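Local coordinates for protein intimin (Escherichia coli, PDB 1F00) that is a bacterial adhesin of enteropathogenic E. coli that attaches to host cells, probably by binding a receptor through its C-type lectin-like tip, which Ig-like domains carry, at residues A[95-100]-A[173-178]; A[102-107]-A[125-130]; A[137-142]-A[166-171]; A[144-149]-A[161-166]. All blocks are in the same frame, centred on the assembly; numbering follows the deposited sequence.

Contact 1 of 4, residues A[95-100]-A[173-178]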
loop_
_atom_site.group_PDB
_atom_site.type_symbol
_atom_site.label_atom_id
_atom_site.label_comp_id
_atom_site.label_asym_id
_atom_site.label_seq_id
_atom_site.Cartn_x
_atom_site.Cartn_y
_atom_site.Cartn_z
ATOM N N THR A 95 -12.533 -8.736 -7.521
ATOM C CA THR A 95 -12.640 -7.287 -7.565
ATOM C C THR A 95 -11.259 -6.695 -7.840
ATOM O O THR A 95 -10.241 -7.325 -7.561
ATOM C CB THR A 95 -13.156 -6.740 -6.221
ATOM O OG1 THR A 95 -14.547 -7.063 -6.079
ATOM C CG2 THR A 95 -12.968 -5.238 -6.137
ATOM N N THR A 96 -11.243 -5.489 -8.397
ATOM C CA THR A 96 -10.006 -4.775 -8.700
ATOM C C THR A 96 -9.208 -4.520 -7.420
ATOM O O THR A 96 -9.751 -4.010 -6.439
ATOM C CB THR A 96 -10.308 -3.407 -9.332
ATOM O OG1 THR A 96 -11.116 -3.587 -10.499
ATOM C CG2 THR A 96 -9.013 -2.698 -9.715
ATOM N N LEU A 97 -7.927 -4.882 -7.430
ATOM C CA LEU A 97 -7.068 -4.659 -6.276
ATOM C C LEU A 97 -6.839 -3.153 -6.180
ATOM O O LEU A 97 -6.497 -2.500 -7.169
ATOM C CB LEU A 97 -5.731 -5.389 -6.446
ATOM C CG LEU A 97 -4.798 -5.360 -5.229
ATOM C CD1 LEU A 97 -5.523 -5.921 -4.003
ATOM C CD2 LEU A 97 -3.543 -6.169 -5.532
ATOM N N THR A 98 -7.016 -2.612 -4.983
ATOM C CA THR A 98 -6.880 -1.182 -4.767
ATOM C C THR A 98 -6.276 -0.849 -3.406
ATOM O O THR A 98 -6.453 -1.588 -2.439
ATOM C CB THR A 98 -8.275 -0.506 -4.836
ATOM O OG1 THR A 98 -8.838 -0.706 -6.141
ATOM C CG2 THR A 98 -8.173 0.981 -4.552
ATOM N N ILE A 99 -5.558 0.267 -3.344
ATOM C CA ILE A 99 -4.999 0.723 -2.083
ATOM C C ILE A 99 -5.837 1.935 -1.681
ATOM O O ILE A 99 -5.950 2.906 -2.439
ATOM C CB ILE A 99 -3.514 1.129 -2.214
ATOM C CG1 ILE A 99 -2.659 -0.120 -2.436
ATOM C CG2 ILE A 99 -3.056 1.859 -0.944
ATOM C CD1 ILE A 99 -1.184 0.169 -2.708
ATOM N N ASP A 100 -6.444 1.854 -0.499
ATOM C CA ASP A 100 -7.295 2.917 0.038
ATOM C C ASP A 100 -6.385 4.085 0.417
ATOM O O ASP A 100 -6.253 4.432 1.593
ATOM C CB ASP A 100 -8.040 2.377 1.269
ATOM C CG ASP A 100 -9.141 3.302 1.753
ATOM O OD1 ASP A 100 -9.738 2.993 2.812
ATOM O OD2 ASP A 100 -9.413 4.326 1.086
ATOM N N GLN A 173 -2.680 -9.752 -9.079
ATOM C CA GLN A 173 -3.003 -8.355 -9.354
ATOM C C GLN A 173 -1.979 -7.513 -8.611
ATOM O O GLN A 173 -1.328 -7.994 -7.674
ATOM C CB GLN A 173 -4.404 -7.976 -8.855
ATOM C CG GLN A 173 -5.556 -8.485 -9.702
ATOM C CD GLN A 173 -6.868 -7.828 -9.310
ATOM O OE1 GLN A 173 -7.080 -6.643 -9.567
ATOM N NE2 GLN A 173 -7.747 -8.592 -8.669
ATOM N N THR A 174 -1.844 -6.260 -9.027
ATOM C CA THR A 174 -0.910 -5.338 -8.399
ATOM C C THR A 174 -1.524 -3.941 -8.306
ATOM O O THR A 174 -2.129 -3.454 -9.266
ATOM C CB THR A 174 0.403 -5.217 -9.217
ATOM O OG1 THR A 174 1.044 -6.496 -9.310
ATOM C CG2 THR A 174 1.345 -4.212 -8.556
ATOM N N ALA A 175 -1.370 -3.309 -7.146
ATOM C CA ALA A 175 -1.856 -1.947 -6.930
ATOM C C ALA A 175 -0.683 -1.220 -6.291
ATOM O O ALA A 175 0.057 -1.815 -5.514
ATOM C CB ALA A 175 -3.058 -1.933 -5.998
ATOM N N THR A 176 -0.509 0.059 -6.605
ATOM C CA THR A 176 0.619 0.802 -6.057
ATOM C C THR A 176 0.284 2.215 -5.599
ATOM O O THR A 176 -0.575 2.893 -6.176
ATOM C CB THR A 176 1.757 0.918 -7.083
ATOM O OG1 THR A 176 1.316 1.719 -8.185
ATOM C CG2 THR A 176 2.149 -0.446 -7.598
ATOM N N TYR A 177 0.984 2.640 -4.554
ATOM C CA TYR A 177 0.828 3.967 -3.975
ATOM C C TYR A 177 2.191 4.654 -3.984
ATOM O O TYR A 177 3.185 4.073 -3.548
ATOM C CB TYR A 177 0.316 3.862 -2.537
ATOM C CG TYR A 177 0.397 5.169 -1.780
ATOM C CD1 TYR A 177 1.461 5.433 -0.925
ATOM C CD2 TYR A 177 -0.567 6.163 -1.960
ATOM C CE1 TYR A 177 1.570 6.651 -0.266
ATOM C CE2 TYR A 177 -0.462 7.391 -1.307
ATOM C CZ TYR A 177 0.607 7.625 -0.465
ATOM O OH TYR A 177 0.734 8.838 0.174
ATOM N N THR A 178 2.240 5.885 -4.479
ATOM C CA THR A 178 3.502 6.605 -4.522
ATOM C C THR A 178 3.642 7.543 -3.334
ATOM O O THR A 178 2.753 8.349 -3.044
ATOM C CB THR A 178 3.632 7.437 -5.805
ATOM O OG1 THR A 178 2.683 8.509 -5.774
ATOM C CG2 THR A 178 3.360 6.581 -7.010
HETATM O O HOH W 1 -4.888 -2.826 -9.662
#

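Contact 2 of 4, residues A[102-107]-A[125-130]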
loop_
_atom_site.group_PDB
_atom_site.type_symbol
_atom_site.label_atom_id
_atom_site.label_comp_id
_atom_site.label_asym_id
_atom_site.label_seq_id
_atom_site.Cartn_x
_atom_site.Cartn_y
_atom_site.Cartn_z
ATOM N N GLY A 102 -6.663 7.243 0.244
ATOM C CA GLY A 102 -7.218 8.459 0.802
ATOM C C GLY A 102 -7.414 8.309 2.301
ATOM O O GLY A 102 -7.745 9.271 3.001
ATOM N N ASN A 103 -7.210 7.094 2.796
ATOM C CA ASN A 103 -7.371 6.817 4.216
ATOM C C ASN A 103 -6.154 6.135 4.820
ATOM O O ASN A 103 -6.267 5.095 5.470
ATOM C CB ASN A 103 -8.618 5.960 4.463
ATOM C CG ASN A 103 -9.898 6.653 4.023
ATOM O OD1 ASN A 103 -10.335 6.510 2.877
ATOM N ND2 ASN A 103 -10.495 7.422 4.927
ATOM N N ILE A 104 -4.986 6.726 4.599
ATOM C CA ILE A 104 -3.760 6.189 5.161
ATOM C C ILE A 104 -3.842 6.478 6.656
ATOM O O ILE A 104 -4.103 7.612 7.071
ATOM C CB ILE A 104 -2.533 6.860 4.523
ATOM C CG1 ILE A 104 -2.467 6.459 3.043
ATOM C CG2 ILE A 104 -1.269 6.453 5.259
ATOM C CD1 ILE A 104 -1.358 7.129 2.249
ATOM N N GLU A 105 -3.623 5.444 7.459
ATOM C CA GLU A 105 -3.731 5.558 8.907
ATOM C C GLU A 105 -2.456 5.815 9.709
ATOM O O GLU A 105 -1.490 5.059 9.629
ATOM C CB GLU A 105 -4.421 4.298 9.445
ATOM C CG GLU A 105 -4.455 4.195 10.960
ATOM C CD GLU A 105 -5.033 2.878 11.433
ATOM O OE1 GLU A 105 -4.561 1.818 10.975
ATOM O OE2 GLU A 105 -5.956 2.902 12.269
ATOM N N ILE A 106 -2.471 6.895 10.486
ATOM C CA ILE A 106 -1.353 7.245 11.355
ATOM C C ILE A 106 -1.387 6.223 12.490
ATOM O O ILE A 106 -2.330 6.205 13.286
ATOM C CB ILE A 106 -1.533 8.650 11.956
ATOM C CG1 ILE A 106 -1.723 9.673 10.836
ATOM C CG2 ILE A 106 -0.330 8.996 12.837
ATOM C CD1 ILE A 106 -0.544 9.781 9.905
ATOM N N VAL A 107 -0.361 5.383 12.565
ATOM C CA VAL A 107 -0.309 4.326 13.572
ATOM C C VAL A 107 -0.476 4.780 15.022
ATOM O O VAL A 107 -1.160 4.121 15.810
ATOM C CB VAL A 107 1.008 3.505 13.432
ATOM C CG1 VAL A 107 1.188 2.567 14.621
ATOM C CG2 VAL A 107 0.969 2.696 12.144
ATOM N N VAL A 125 2.776 4.342 9.329
ATOM C CA VAL A 125 1.403 4.453 8.854
ATOM C C VAL A 125 0.938 3.103 8.315
ATOM O O VAL A 125 1.754 2.279 7.891
ATOM C CB VAL A 125 1.261 5.515 7.735
ATOM C CG1 VAL A 125 1.754 6.860 8.235
ATOM C CG2 VAL A 125 2.036 5.086 6.484
ATOM N N ASN A 126 -0.369 2.863 8.362
ATOM C CA ASN A 126 -0.917 1.613 7.853
ATOM C C ASN A 126 -1.622 1.841 6.520
ATOM O O ASN A 126 -2.494 2.704 6.411
ATOM C CB ASN A 126 -1.921 0.998 8.836
ATOM C CG ASN A 126 -1.270 0.511 10.122
ATOM O OD1 ASN A 126 -0.176 -0.051 10.109
ATOM N ND2 ASN A 126 -1.960 0.708 11.240
ATOM N N LEU A 127 -1.231 1.078 5.505
ATOM C CA LEU A 127 -1.866 1.173 4.194
ATOM C C LEU A 127 -2.853 0.019 4.095
ATOM O O LEU A 127 -2.528 -1.109 4.470
ATOM C CB LEU A 127 -0.841 1.039 3.063
ATOM C CG LEU A 127 0.306 2.049 2.974
ATOM C CD1 LEU A 127 0.976 1.912 1.612
ATOM C CD2 LEU A 127 -0.212 3.464 3.161
ATOM N N LYS A 128 -4.053 0.294 3.596
ATOM C CA LYS A 128 -5.053 -0.755 3.455
ATOM C C LYS A 128 -5.375 -1.029 1.998
ATOM O O LYS A 128 -5.621 -0.112 1.214
ATOM C CB LYS A 128 -6.342 -0.390 4.200
ATOM C CG LYS A 128 -6.315 -0.697 5.690
ATOM C CD LYS A 128 -6.170 -2.194 5.950
ATOM C CE LYS A 128 -6.097 -2.495 7.443
ATOM N NZ LYS A 128 -4.935 -1.811 8.095
ATOM N N ALA A 129 -5.361 -2.306 1.646
ATOM C CA ALA A 129 -5.673 -2.734 0.292
ATOM C C ALA A 129 -7.027 -3.420 0.335
ATOM O O ALA A 129 -7.467 -3.877 1.390
ATOM C CB ALA A 129 -4.609 -3.706 -0.211
ATOM N N SER A 130 -7.692 -3.477 -0.811
ATOM C CA SER A 130 -8.987 -4.128 -0.912
ATOM C C SER A 130 -9.100 -4.699 -2.313
ATOM O O SER A 130 -8.473 -4.194 -3.248
ATOM C CB SER A 130 -10.122 -3.131 -0.662
ATOM O OG SER A 130 -10.058 -2.049 -1.572
HETATM O O HOH W 2 -5.674 0.868 8.412
#

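Contact 3 of 4, residues A[137-142]-A[166-171]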
loop_
_atom_site.group_PDB
_atom_site.type_symbol
_atom_site.label_atom_id
_atom_site.label_comp_id
_atom_site.label_asym_id
_atom_site.label_seq_id
_atom_site.Cartn_x
_atom_site.Cartn_y
_atom_site.Cartn_z
ATOM N N THR A 137 0.567 -9.174 -0.310
ATOM C CA THR A 137 2.005 -9.176 -0.053
ATOM C C THR A 137 2.481 -7.780 -0.456
ATOM O O THR A 137 2.243 -7.351 -1.586
ATOM C CB THR A 137 2.737 -10.219 -0.911
ATOM O OG1 THR A 137 2.199 -11.520 -0.641
ATOM C CG2 THR A 137 4.224 -10.222 -0.587
ATOM N N TRP A 138 3.150 -7.082 0.458
ATOM C CA TRP A 138 3.615 -5.718 0.188
ATOM C C TRP A 138 5.118 -5.585 -0.056
ATOM O O TRP A 138 5.912 -6.416 0.375
ATOM C CB TRP A 138 3.235 -4.793 1.351
ATOM C CG TRP A 138 1.775 -4.780 1.695
ATOM C CD1 TRP A 138 1.073 -5.747 2.362
ATOM C CD2 TRP A 138 0.837 -3.747 1.379
ATOM N NE1 TRP A 138 -0.249 -5.376 2.482
ATOM C CE2 TRP A 138 -0.421 -4.152 1.886
ATOM C CE3 TRP A 138 0.937 -2.517 0.712
ATOM C CZ2 TRP A 138 -1.571 -3.370 1.749
ATOM C CZ3 TRP A 138 -0.206 -1.738 0.573
ATOM C CH2 TRP A 138 -1.444 -2.167 1.090
ATOM N N ARG A 139 5.505 -4.518 -0.746
ATOM C CA ARG A 139 6.912 -4.272 -1.013
ATOM C C ARG A 139 7.125 -2.790 -1.254
ATOM O O ARG A 139 6.184 -2.057 -1.557
ATOM C CB ARG A 139 7.382 -5.058 -2.242
ATOM C CG ARG A 139 6.853 -4.538 -3.586
ATOM C CD ARG A 139 7.490 -5.307 -4.747
ATOM N NE ARG A 139 7.236 -4.704 -6.056
ATOM C CZ ARG A 139 6.142 -4.905 -6.789
ATOM N NH1 ARG A 139 5.172 -5.699 -6.347
ATOM N NH2 ARG A 139 6.033 -4.333 -7.985
ATOM N N SER A 140 8.367 -2.356 -1.104
ATOM C CA SER A 140 8.727 -0.965 -1.331
ATOM C C SER A 140 9.789 -0.952 -2.409
ATOM O O SER A 140 10.710 -1.762 -2.378
ATOM C CB SER A 140 9.302 -0.330 -0.069
ATOM O OG SER A 140 9.858 0.940 -0.377
ATOM N N ALA A 141 9.655 -0.036 -3.361
ATOM C CA ALA A 141 10.625 0.080 -4.440
ATOM C C ALA A 141 11.974 0.564 -3.895
ATOM O O ALA A 141 13.019 0.344 -4.507
ATOM C CB ALA A 141 10.103 1.040 -5.515
ATOM N N ASN A 142 11.949 1.233 -2.746
ATOM C CA ASN A 142 13.180 1.729 -2.135
ATOM C C ASN A 142 13.066 1.779 -0.613
ATOM O O ASN A 142 12.685 2.802 -0.049
ATOM C CB ASN A 142 13.519 3.127 -2.658
ATOM C CG ASN A 142 14.898 3.592 -2.217
ATOM O OD1 ASN A 142 15.524 2.981 -1.347
ATOM N ND2 ASN A 142 15.377 4.684 -2.810
ATOM N N SER A 166 3.959 -1.083 -3.195
ATOM C CA SER A 166 3.094 -1.908 -4.019
ATOM C C SER A 166 2.541 -3.093 -3.246
ATOM O O SER A 166 3.199 -3.637 -2.366
ATOM C CB SER A 166 3.863 -2.433 -5.239
ATOM O OG SER A 166 4.289 -1.380 -6.086
ATOM N N VAL A 167 1.317 -3.477 -3.568
ATOM C CA VAL A 167 0.709 -4.636 -2.936
ATOM C C VAL A 167 0.283 -5.560 -4.064
ATOM O O VAL A 167 -0.145 -5.099 -5.129
ATOM C CB VAL A 167 -0.541 -4.268 -2.096
ATOM C CG1 VAL A 167 -1.615 -3.659 -2.985
ATOM C CG2 VAL A 167 -1.082 -5.516 -1.399
ATOM N N ILE A 168 0.434 -6.860 -3.852
ATOM C CA ILE A 168 0.009 -7.828 -4.852
ATOM C C ILE A 168 -0.871 -8.864 -4.161
ATOM O O ILE A 168 -0.635 -9.222 -3.006
ATOM C CB ILE A 168 1.214 -8.538 -5.538
ATOM C CG1 ILE A 168 2.076 -9.257 -4.501
ATOM C CG2 ILE A 168 2.046 -7.521 -6.301
ATOM C CD1 ILE A 168 3.306 -9.933 -5.099
ATOM N N SER A 169 -1.907 -9.316 -4.858
ATOM C CA SER A 169 -2.809 -10.324 -4.313
ATOM C C SER A 169 -2.480 -11.625 -5.031
ATOM O O SER A 169 -2.046 -11.598 -6.184
ATOM C CB SER A 169 -4.265 -9.910 -4.551
ATOM O OG SER A 169 -4.488 -9.561 -5.907
ATOM N N SER A 170 -2.686 -12.760 -4.366
ATOM C CA SER A 170 -2.349 -14.043 -4.967
ATOM C C SER A 170 -3.183 -14.475 -6.167
ATOM O O SER A 170 -2.905 -15.513 -6.766
ATOM C CB SER A 170 -2.331 -15.153 -3.902
ATOM O OG SER A 170 -3.566 -15.264 -3.228
ATOM N N ASP A 171 -4.203 -13.699 -6.526
ATOM C CA ASP A 171 -4.997 -14.033 -7.704
ATOM C C ASP A 171 -4.309 -13.344 -8.879
ATOM O O ASP A 171 -4.820 -13.323 -9.998
ATOM C CB ASP A 171 -6.442 -13.535 -7.578
ATOM C CG ASP A 171 -6.525 -12.045 -7.353
ATOM O OD1 ASP A 171 -7.130 -11.338 -8.189
ATOM O OD2 ASP A 171 -5.979 -11.586 -6.334
HETATM O O HOH W 3 0.022 -12.312 -1.993
#

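Contact 4 of 4, residues A[144-149]-A[161-166]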
loop_
_atom_site.group_PDB
_atom_site.type_symbol
_atom_site.label_atom_id
_atom_site.label_comp_id
_atom_site.label_asym_id
_atom_site.label_seq_id
_atom_site.Cartn_x
_atom_site.Cartn_y
_atom_site.Cartn_z
ATOM N N ALA A 144 15.080 2.280 1.576
ATOM C CA ALA A 144 15.928 3.286 2.213
ATOM C C ALA A 144 15.090 4.524 2.514
ATOM O O ALA A 144 15.327 5.230 3.494
ATOM C CB ALA A 144 17.098 3.659 1.297
ATOM N N ILE A 145 14.114 4.779 1.653
ATOM C CA ILE A 145 13.221 5.920 1.813
ATOM C C ILE A 145 12.118 5.529 2.782
ATOM O O ILE A 145 11.865 6.216 3.765
ATOM C CB ILE A 145 12.590 6.314 0.461
ATOM C CG1 ILE A 145 13.686 6.780 -0.503
ATOM C CG2 ILE A 145 11.524 7.382 0.664
ATOM C CD1 ILE A 145 14.513 7.939 0.011
ATOM N N ALA A 146 11.472 4.406 2.492
ATOM C CA ALA A 146 10.400 3.905 3.333
ATOM C C ALA A 146 10.324 2.395 3.175
ATOM O O ALA A 146 10.408 1.878 2.059
ATOM C CB ALA A 146 9.070 4.548 2.931
ATOM N N SER A 147 10.184 1.690 4.292
ATOM C CA SER A 147 10.089 0.237 4.255
ATOM C C SER A 147 8.660 -0.165 4.591
ATOM O O SER A 147 7.904 0.626 5.160
ATOM C CB SER A 147 11.069 -0.399 5.255
ATOM O OG SER A 147 10.781 -0.023 6.594
ATOM N N VAL A 148 8.280 -1.383 4.220
ATOM C CA VAL A 148 6.933 -1.859 4.499
ATOM C C VAL A 148 6.935 -3.316 4.944
ATOM O O VAL A 148 7.671 -4.139 4.398
ATOM C CB VAL A 148 6.022 -1.723 3.258
ATOM C CG1 VAL A 148 6.515 -2.638 2.134
ATOM C CG2 VAL A 148 4.582 -2.060 3.633
ATOM N N ASP A 149 6.122 -3.624 5.951
ATOM C CA ASP A 149 6.007 -4.993 6.444
ATOM C C ASP A 149 5.286 -5.774 5.350
ATOM O O ASP A 149 4.128 -5.489 5.030
ATOM C CB ASP A 149 5.205 -5.017 7.748
ATOM C CG ASP A 149 5.076 -6.415 8.331
ATOM O OD1 ASP A 149 4.380 -7.253 7.723
ATOM O OD2 ASP A 149 5.674 -6.675 9.397
ATOM N N GLY A 161 12.530 11.488 0.365
ATOM C CA GLY A 161 12.610 11.019 -1.002
ATOM C C GLY A 161 11.255 10.523 -1.443
ATOM O O GLY A 161 10.295 10.561 -0.676
ATOM N N THR A 162 11.178 10.060 -2.684
ATOM C CA THR A 162 9.934 9.553 -3.222
ATOM C C THR A 162 10.136 8.121 -3.699
ATOM O O THR A 162 11.148 7.790 -4.319
ATOM C CB THR A 162 9.434 10.436 -4.392
ATOM O OG1 THR A 162 8.252 9.860 -4.957
ATOM C CG2 THR A 162 10.502 10.558 -5.467
ATOM N N THR A 163 9.182 7.260 -3.371
ATOM C CA THR A 163 9.258 5.873 -3.786
ATOM C C THR A 163 7.830 5.365 -3.900
ATOM O O THR A 163 6.877 6.130 -3.737
ATOM C CB THR A 163 10.071 5.023 -2.766
ATOM O OG1 THR A 163 10.342 3.733 -3.329
ATOM C CG2 THR A 163 9.296 4.853 -1.455
ATOM N N THR A 164 7.667 4.086 -4.197
ATOM C CA THR A 164 6.330 3.544 -4.325
ATOM C C THR A 164 6.162 2.293 -3.474
ATOM O O THR A 164 7.098 1.508 -3.325
ATOM C CB THR A 164 6.013 3.194 -5.797
ATOM O OG1 THR A 164 7.045 2.347 -6.319
ATOM C CG2 THR A 164 5.919 4.459 -6.646
ATOM N N ILE A 165 4.978 2.138 -2.893
ATOM C CA ILE A 165 4.670 0.953 -2.097
ATOM C C ILE A 165 3.679 0.194 -2.957
ATOM O O ILE A 165 2.687 0.767 -3.415
ATOM C CB ILE A 165 3.999 1.304 -0.753
ATOM C CG1 ILE A 165 4.918 2.206 0.069
ATOM C CG2 ILE A 165 3.665 0.018 0.019
ATOM C CD1 ILE A 165 6.298 1.617 0.323
ATOM N N SER A 166 3.959 -1.083 -3.195
ATOM C CA SER A 166 3.094 -1.908 -4.019
ATOM C C SER A 166 2.541 -3.093 -3.246
ATOM O O SER A 166 3.199 -3.637 -2.366
ATOM C CB SER A 166 3.863 -2.433 -5.239
ATOM O OG SER A 166 4.289 -1.380 -6.086
#

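Contact 1 of 4, residues A[95-100]-A[173-178]
The amide of Q173 reaches across to the backbone of T95 and L97 and grips it at both ends. Q173 NE2 donates to T95 O at 3.0 Å with the acceptor almost in the amide plane, while Q173 OE1 accepts from L97 N at 2.9 Å. L97 N stands above the carbonyl plane of the Q173 amide, 44° out of it. A further bond from NE2 to D171 OD1 helps fix the rotation of the amide.

Beyond this polar end the contact turns apolar. With CG anti to its backbone N (chi1 -173°), L97 sends CD2 over the backbone of Q173, 3.6 Å from Q173 O, and sets CG against the methyl of A175. That methyl also meets I99, whose CG1 lies 4.0 Å from A175 CB. The extended chain of I99 then carries CD1 along strand 173-178 to Y177 CB at 4.0 Å. The Y177 ring itself swings away toward D101 and L115.

A water bridges the two backbones, donating to L97 O at 3.0 Å and to T174 O at 2.9 Å. The segments run in roughly the same direction, 24° apart, joined by side chains and water and without a beta bridge. Such closure, with the first and last strands of a domain side by side in facing sheets, is that of an Ig-like beta-sandwich.

Contact 2 of 4, residues A[102-107]-A[125-130]
I104 packs on V125 and L127 just before the antiparallel ladder with 125-130, which starts at E105 in one sheet of the Ig-like sandwich. Its CG2 lies against V125 CB at 3.7 Å, and its CG1 runs beside L127 CD2, the two side chains pointing the same way.

E105 follows as the hydrogen-bonded partner of N126. Its N donates to N126 O and its O accepts from N126 N at 2.8 Å. Turned to the other side of the sheet from V125, the two side chains lie alongside each other. N126 ND2 gives a nearly straight bond to E105 OE1 at 2.8 Å, in its own amide plane but from above the carboxylate, the two planes being 69° apart. A water between OE1 and K128 NZ adds a second link, while OE2 has a long, weak ion pair with K112.

I106, the non-hydrogen-bonded partner of V125, lays CD1 against V125 CG1 at 4.1 Å. Both residues also touch W224 of helix 214-224, so this end of the ladder packs against the lectin-like domain.

V107 ends the walk by crossing the N126 side chain at about a right angle. Its chi1 of 170° turns CG2 toward the N126 amide, and V107 CG2 comes to 3.7 Å from N126 CG.

Contact 3 of 4, residues A[137-142]-A[166-171]
T137, W138 and R139 pair with I168, V167 and S166 in an antiparallel ladder of the Ig-like sandwich, where strand 163-169 is the middle one of three and 136-140 borders it. The axes approach to 4.8 Å and their directions differ by 155°. T137 with I168 and R139 with S166 are hydrogen-bonded pairs, each exchanging two N-H...O bonds; T137 O takes I168 N at 2.9 Å, and S166 N reaches R139 O at the same length. W138 and V167 form the non-hydrogen-bonded pair between them, where W138 CA also offers a C-H to S166 O.

On the inner side of the sheet W138 and V167 lie side by side, pointing the same way. V167 covers one face of the indole in a CH-pi contact. Its CB stands 3.6 Å from the centroid of the six-membered ring, 10° off the normal, and CG2 approaches CE2 at 3.6 Å. L127 and A129 of strand 124-130 also touch this ring, which thereby joins the two sheets of the sandwich.

T137, R139, S166 and I168 occupy the other side. A water bound to T137 OG1 at 2.7 Å makes a weak bond to I168 O as well. R139 holds CG between its backbone N and carbonyl carbon (chi1 72°), then extends to NE and folds its guanidinium over the neighbouring strand. S166 CB lies under the centre of one guanidinium face, and I168 CG2 sits in plane at the edge, 3.6 Å from R139 NH1.

Contact 4 of 4, residues A[144-149]-A[161-166]
I145 lies over one face of the flat peptide group that links G161 to T162. Its CG2 methyl stands almost directly above the carbonyl carbon, 3.8 Å from G161 C and 3.7 Å from G161 O. CD1 covers the same face further back, 3.8 Å from G161 CA, a close approach that the absence of a side chain at G161 permits. The isoleucine spans the peptide because CG2 is anti to its backbone N while CG1 (chi1 -64°) turns to the N side, spreading the two branches along the glycine. G161 O, buried under this methyl, has no polar partner in the model.

At the edge of that patch T163 enters through its methyl. T163 CG2 comes to 4.0 Å from I145 CG2, and A146 CB lies 4.4 Å from T163 CG2. Further along, V148 and I165 meet methyl to methyl, CG2 to CG2, at 4.3 Å. Packing here is apolar throughout; backbone hydrogen bonds tie S147 to T156 of strand 154-157 and T163 to I179 of strand 173-179.

The axes of strands 146-148 and 163-166 run nearly parallel, 6° apart, but at 8.4 Å they face each other across the sandwich instead of pairing within a sheet. A146 and V148 also rest on V155 of strand 154-157, the sheet neighbour of 146-148. Behind I165, I179 of strand 173-179 touches it, and W138 of strand 136-140 touches both V148 and I165, filling the core between the two sheets.

In the fold
All four contacts belong to one Ig-like beta-sandwich in the middle of the elongated chain. Along the sequence, contact 1 spans the whole domain; contact 2 closes first within it, and contact 3 then encloses contact 4. Contacts 1 and 3 are closest, their centres about 9 Å apart, since strands 163-169 and 173-179 are sheet neighbours; contacts 1 and 4 are the farthest at about 15 Å. Contacts 3 and 4 share strand 163-169. Contacts 2 and 3 are ladders in opposite sheets, whereas contacts 1 and 4 bring the sheets together. The result is a compact module, consistent with a rigid spacer carrying the lectin-like domain.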